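Local atomic coordinates of pyruvate kinase (Pyrobaculum aerophilum, PDB entry 3QTG), a protein that catalyses the last step of glycolysis, the transfer of a phosphoryl group from phosphoenolpyruvate to ADP, giving pyruvate and ATP. Residues A[238-243]-A[271-276]; A[243-248]-A[278-283]. All coordinates share one frame; numbering follows the deposited sequence.

Contact 1 (A[238-243]-A[271-276]); sequences NNLEEL and RRIVHT
L240 lies against I273, and E241 against T276, where the first turn of helix 240-245 meets the middle of helix 266-279; the CA atoms of E241 and T276 are 7.1 Å apart. L240 carries the contact. Its CG stands anti to the backbone N (chi1 -164°), which sends the branched end across to the other helix. There L240 CD2 settles over the backbone, 3.8 Å from I273 CA. The aliphatic CG of R272 and the T276 side chain flank the same methyl, and I273 CG1 meets both leucine methyls, its chain crossing that of L240 at about a right angle. T276 also has a polar side. Its OG1 donates to R272 O, one turn earlier, at 2.8 Å. T276 N binds the same oxygen from the opposite face of the carbonyl plane. One water donates to both T276 OG1 (2.7 Å) and E241 OE2 (2.8 Å). Replacing T276 by alanine would probably leave this water without its mate on helix 266-279 and open a gap beside L240 CG. E241 OE1 also bonds to Y280 OH, and its OE2 pairs with K279 NZ in a salt bridge. Beneath the helix pair lies the barrel sheet: L240 and I273 touch I231 of strand 226-231, and I273 also rests on V250 and V252 of strand 249-253.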
loop_
_atom_site.group_PDB
_atom_site.type_symbol
_atom_site.label_atom_id
_atom_site.label_comp_id
_atom_site.label_asym_id
_atom_site.label_seq_id
_atom_site.Cartn_x
_atom_site.Cartn_y
_atom_site.Cartn_z
ATOM N N ASN A 238 -14.557 28.237 8.845
ATOM C CA ASN A 238 -15.136 28.070 7.493
ATOM C C ASN A 238 -14.208 28.510 6.341
ATOM O O ASN A 238 -14.422 28.121 5.194
ATOM C CB ASN A 238 -16.500 28.764 7.382
ATOM C CG ASN A 238 -17.486 28.303 8.459
ATOM O OD1 ASN A 238 -17.541 27.113 8.837
ATOM N ND2 ASN A 238 -18.271 29.240 8.954
ATOM N N ASN A 239 -13.196 29.313 6.657
ATOM C CA ASN A 239 -12.174 29.775 5.694
ATOM C C ASN A 239 -10.764 29.194 6.013
ATOM O O ASN A 239 -9.728 29.807 5.723
ATOM C CB ASN A 239 -12.137 31.310 5.685
ATOM C CG ASN A 239 -11.537 31.883 4.408
ATOM O OD1 ASN A 239 -11.679 31.314 3.325
ATOM N ND2 ASN A 239 -10.873 33.024 4.533
ATOM N N LEU A 240 -10.743 27.993 6.583
ATOM C CA LEU A 240 -9.503 27.381 7.092
ATOM C C LEU A 240 -8.451 27.091 6.014
ATOM O O LEU A 240 -7.283 27.452 6.179
ATOM C CB LEU A 240 -9.833 26.111 7.886
ATOM C CG LEU A 240 -8.761 25.520 8.801
ATOM C CD1 LEU A 240 -8.283 26.543 9.819
ATOM C CD2 LEU A 240 -9.355 24.309 9.496
ATOM N N GLU A 241 -8.878 26.457 4.918
ATOM C CA GLU A 241 -8.008 26.170 3.764
ATOM C C GLU A 241 -7.123 27.356 3.368
ATOM O O GLU A 241 -5.883 27.243 3.331
ATOM C CB GLU A 241 -8.840 25.726 2.561
ATOM C CG GLU A 241 -9.507 24.362 2.723
ATOM C CD GLU A 241 -8.532 23.212 2.550
ATOM O OE1 GLU A 241 -7.770 23.226 1.561
ATOM O OE2 GLU A 241 -8.528 22.285 3.393
ATOM N N GLU A 242 -7.767 28.490 3.096
ATOM C CA GLU A 242 -7.072 29.697 2.641
ATOM C C GLU A 242 -6.307 30.401 3.745
ATOM O O GLU A 242 -5.217 30.917 3.512
ATOM C CB GLU A 242 -8.055 30.671 1.971
ATOM C CG GLU A 242 -8.746 30.062 0.722
ATOM C CD GLU A 242 -7.793 29.919 -0.472
ATOM O OE1 GLU A 242 -7.658 30.904 -1.236
ATOM O OE2 GLU A 242 -7.186 28.830 -0.648
ATOM N N LEU A 243 -6.874 30.419 4.947
ATOM C CA LEU A 243 -6.211 31.045 6.083
ATOM C C LEU A 243 -4.929 30.316 6.471
ATOM O O LEU A 243 -3.932 30.949 6.809
ATOM C CB LEU A 243 -7.145 31.124 7.300
ATOM C CG LEU A 243 -8.064 32.341 7.426
ATOM C CD1 LEU A 243 -8.863 32.231 8.704
ATOM C CD2 LEU A 243 -7.272 33.635 7.418
ATOM N N ARG A 271 -9.179 19.050 15.896
ATOM C CA ARG A 271 -8.608 18.042 15.015
ATOM C C ARG A 271 -8.546 18.553 13.579
ATOM O O ARG A 271 -7.524 18.411 12.922
ATOM C CB ARG A 271 -9.408 16.737 15.113
ATOM C CG ARG A 271 -8.803 15.594 14.391
ATOM C CD ARG A 271 -9.774 14.415 14.337
ATOM N NE ARG A 271 -9.818 13.680 15.593
ATOM C CZ ARG A 271 -10.449 12.519 15.750
ATOM N NH1 ARG A 271 -11.094 11.967 14.730
ATOM N NH2 ARG A 271 -10.429 11.904 16.926
ATOM N N ARG A 272 -9.624 19.171 13.102
ATOM C CA ARG A 272 -9.644 19.686 11.735
ATOM C C ARG A 272 -8.608 20.809 11.485
ATOM O O ARG A 272 -7.974 20.839 10.426
ATOM C CB ARG A 272 -11.067 20.088 11.294
ATOM C CG ARG A 272 -11.109 20.973 10.028
ATOM C CD ARG A 272 -12.470 20.902 9.255
ATOM N NE ARG A 272 -13.510 21.760 9.845
ATOM C CZ ARG A 272 -14.432 21.355 10.729
ATOM N NH1 ARG A 272 -14.459 20.090 11.154
ATOM N NH2 ARG A 272 -15.326 22.223 11.196
ATOM N N ILE A 273 -8.420 21.709 12.449
ATOM C CA ILE A 273 -7.379 22.739 12.316
ATOM C C ILE A 273 -5.970 22.132 12.233
ATOM O O ILE A 273 -5.141 22.545 11.400
ATOM C CB ILE A 273 -7.417 23.812 13.445
ATOM C CG1 ILE A 273 -8.750 24.596 13.433
ATOM C CG2 ILE A 273 -6.230 24.763 13.266
ATOM C CD1 ILE A 273 -9.177 25.200 14.781
ATOM N N VAL A 274 -5.710 21.166 13.122
ATOM C CA VAL A 274 -4.417 20.470 13.202
ATOM C C VAL A 274 -4.137 19.641 11.930
ATOM O O VAL A 274 -3.079 19.787 11.332
ATOM C CB VAL A 274 -4.301 19.585 14.467
ATOM C CG1 VAL A 274 -2.978 18.782 14.459
ATOM C CG2 VAL A 274 -4.387 20.444 15.740
ATOM N N HIS A 275 -5.095 18.824 11.507
ATOM C CA HIS A 275 -4.992 18.083 10.241
ATOM C C HIS A 275 -4.713 19.005 9.032
ATOM O O HIS A 275 -3.824 18.754 8.236
ATOM C CB HIS A 275 -6.249 17.229 10.037
ATOM C CG HIS A 275 -6.282 15.998 10.903
ATOM N ND1 HIS A 275 -5.439 15.822 11.989
ATOM C CD2 HIS A 275 -7.060 14.886 10.848
ATOM C CE1 HIS A 275 -5.698 14.656 12.558
ATOM N NE2 HIS A 275 -6.678 14.068 11.887
ATOM N N THR A 276 -5.441 20.108 8.933
ATOM C CA THR A 276 -5.238 21.052 7.849
ATOM C C THR A 276 -3.860 21.715 7.844
ATOM O O THR A 276 -3.232 21.837 6.775
ATOM C CB THR A 276 -6.384 22.070 7.821
ATOM O OG1 THR A 276 -7.606 21.340 7.705
ATOM C CG2 THR A 276 -6.257 23.035 6.655
HETATM O O HOH W 1 -9.609 21.776 5.919
#

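Contact 2 (A[243-248]-A[278-283]); sequences LVQCSD and LKYGKP
Q245 stacks on Y280 and K282 runs past V244 to S247 O, where helices 240-245 and 266-279 both end. Q245 keeps CG anti to its carbonyl carbon (chi1 -64°) and runs extended to its amide. The amide lies over one face of the Y280 ring, offset toward the rim, with the two planes 15° apart. Q245 CD is 3.4 Å from Y280 CE2. Further back, Q245 CG makes a CH-pi contact 3.9 Å from the Y280 ring centroid. The amide is held by a bond from NE2 to E241 O, and the ring by one between its OH and E241 OE1, so the same glutamate residue steadies both partners. V244 CG1 packs on Y280 CB, the two side chains crossing at about a right angle. V244 CG1 also meets K282 CG at 3.8 Å, and these chains slide past each other in opposite directions.

The K282 chain is bent at chi2 (-54°) and straight beyond. The bend brings its methylenes along the carbonyl oxygens of V244 and S247, at and just beyond the end of the helix. K282 CG lies 3.5 Å from V244 O, and K282 NZ ends in a weak hydrogen bond to S247 O at 3.1 Å. S247 OG turns back to L243 O, a bond of 2.6 Å. P283 CD abuts D248 O. Just before K282, G281 has positive phi and is the C-prime residue of a Schellman motif that ends helix 266-279.

The chemistry is mixed: an amide-aromatic stack, an apolar patch and a lysine at a helix C-terminus. The ammonium would probably ease the negative end of the helix dipole. D248 pairs with R215, and D248 OD1 is 5.4 Å from K282 NZ; the lysine's bond here is the weak one to S247 O.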
loop_
_atom_site.group_PDB
_atom_site.type_symbol
_atom_site.label_atom_id
_atom_site.label_comp_id
_atom_site.label_asym_id
_atom_site.label_seq_id
_atom_site.Cartn_x
_atom_site.Cartn_y
_atom_site.Cartn_z
ATOM N N LEU A 243 -6.874 30.419 4.947
ATOM C CA LEU A 243 -6.211 31.045 6.083
ATOM C C LEU A 243 -4.929 30.316 6.471
ATOM O O LEU A 243 -3.932 30.949 6.809
ATOM C CB LEU A 243 -7.145 31.124 7.300
ATOM C CG LEU A 243 -8.064 32.341 7.426
ATOM C CD1 LEU A 243 -8.863 32.231 8.704
ATOM C CD2 LEU A 243 -7.272 33.635 7.418
ATOM N N VAL A 244 -4.978 28.987 6.467
ATOM C CA VAL A 244 -3.802 28.191 6.787
ATOM C C VAL A 244 -2.706 28.502 5.776
ATOM O O VAL A 244 -1.587 28.806 6.170
ATOM C CB VAL A 244 -4.128 26.673 6.876
ATOM C CG1 VAL A 244 -2.863 25.837 6.804
ATOM C CG2 VAL A 244 -4.908 26.384 8.170
ATOM N N GLN A 245 -3.056 28.502 4.486
ATOM C CA GLN A 245 -2.063 28.712 3.422
ATOM C C GLN A 245 -1.408 30.094 3.392
ATOM O O GLN A 245 -0.331 30.252 2.807
ATOM C CB GLN A 245 -2.625 28.327 2.053
ATOM C CG GLN A 245 -2.939 26.846 1.970
ATOM C CD GLN A 245 -3.514 26.438 0.633
ATOM O OE1 GLN A 245 -2.779 26.236 -0.338
ATOM N NE2 GLN A 245 -4.834 26.298 0.575
ATOM N N CYS A 246 -2.017 31.087 4.034
ATOM C CA CYS A 246 -1.390 32.395 4.078
ATOM C C CYS A 246 -0.693 32.735 5.404
ATOM O O CYS A 246 -0.181 33.849 5.551
ATOM C CB CYS A 246 -2.370 33.488 3.673
ATOM S SG CYS A 246 -3.466 33.929 4.969
ATOM N N SER A 247 -0.641 31.765 6.330
ATOM C CA SER A 247 -0.012 31.927 7.655
ATOM C C SER A 247 1.477 31.537 7.659
ATOM O O SER A 247 1.935 30.849 6.755
ATOM C CB SER A 247 -0.721 31.028 8.671
ATOM O OG SER A 247 -2.115 31.270 8.687
ATOM N N ASP A 248 2.228 31.971 8.670
ATOM C CA ASP A 248 3.554 31.408 8.900
ATOM C C ASP A 248 3.455 30.330 9.980
ATOM O O ASP A 248 4.301 29.462 10.061
ATOM C CB ASP A 248 4.573 32.482 9.307
ATOM C CG ASP A 248 4.709 33.586 8.257
ATOM O OD1 ASP A 248 4.443 33.323 7.064
ATOM O OD2 ASP A 248 5.064 34.721 8.621
ATOM N N LEU A 278 -1.003 20.529 9.241
ATOM C CA LEU A 278 -0.042 19.479 8.913
ATOM C C LEU A 278 -0.031 19.176 7.421
ATOM O O LEU A 278 1.041 19.120 6.836
ATOM C CB LEU A 278 -0.273 18.202 9.749
ATOM C CG LEU A 278 0.018 18.281 11.259
ATOM C CD1 LEU A 278 -0.572 17.110 12.014
ATOM C CD2 LEU A 278 1.509 18.310 11.483
ATOM N N LYS A 279 -1.216 19.015 6.823
ATOM C CA LYS A 279 -1.372 18.837 5.369
ATOM C C LYS A 279 -0.631 19.898 4.540
ATOM O O LYS A 279 -0.001 19.571 3.537
ATOM C CB LYS A 279 -2.865 18.827 4.977
ATOM C CG LYS A 279 -3.166 18.702 3.451
ATOM C CD LYS A 279 -4.670 18.422 3.157
ATOM C CE LYS A 279 -5.511 19.704 3.238
ATOM N NZ LYS A 279 -7.030 19.578 3.423
ATOM N N TYR A 280 -0.732 21.160 4.962
ATOM C CA TYR A 280 -0.124 22.284 4.250
ATOM C C TYR A 280 1.261 22.695 4.738
ATOM O O TYR A 280 1.806 23.682 4.251
ATOM C CB TYR A 280 -1.074 23.499 4.220
ATOM C CG TYR A 280 -2.263 23.281 3.301
ATOM C CD1 TYR A 280 -3.525 23.049 3.817
ATOM C CD2 TYR A 280 -2.102 23.266 1.910
ATOM C CE1 TYR A 280 -4.611 22.831 2.980
ATOM C CE2 TYR A 280 -3.177 23.043 1.063
ATOM C CZ TYR A 280 -4.418 22.827 1.606
ATOM O OH TYR A 280 -5.482 22.614 0.786
ATOM N N GLY A 281 1.827 21.929 5.675
ATOM C CA GLY A 281 3.209 22.140 6.137
ATOM C C GLY A 281 3.389 23.431 6.895
ATOM O O GLY A 281 4.452 24.051 6.829
ATOM N N LYS A 282 2.340 23.856 7.603
ATOM C CA LYS A 282 2.438 25.018 8.495
ATOM C C LYS A 282 2.647 24.553 9.924
ATOM O O LYS A 282 1.933 23.680 10.380
ATOM C CB LYS A 282 1.165 25.867 8.424
ATOM C CG LYS A 282 0.884 26.515 7.074
ATOM C CD LYS A 282 2.048 27.334 6.592
ATOM C CE LYS A 282 1.716 28.030 5.270
ATOM N NZ LYS A 282 2.916 28.706 4.727
ATOM N N PRO A 283 3.609 25.150 10.642
ATOM C CA PRO A 283 3.706 24.811 12.052
ATOM C C PRO A 283 2.375 25.133 12.779
ATOM O O PRO A 283 1.680 26.092 12.405
ATOM C CB PRO A 283 4.839 25.719 12.561
ATOM C CG PRO A 283 5.605 26.116 11.337
ATOM C CD PRO A 283 4.585 26.185 10.245
#

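Overall arrangement
Contacts 1 and 2 are successive parts of one interface between helices 240-245 and 266-279 of the TIM barrel. Their centres are 8 Å apart. E241 of contact 1 joins them: E241 OE1 lies 2.5 Å from Y280 OH, a probable hydrogen bond, and E241 OE2 forms a salt bridge with K279 NZ at 3.1 Å. T276 CG2 also packs on V244 CG2. Both contacts lie outside the barrel wall, near the active site but not in it. The I273 side chain is about 9 Å from those of K230, the probable transition-state stabiliser, and E232, a probable magnesium ligand. That of S247 is about 9 Å from the K230 side chain.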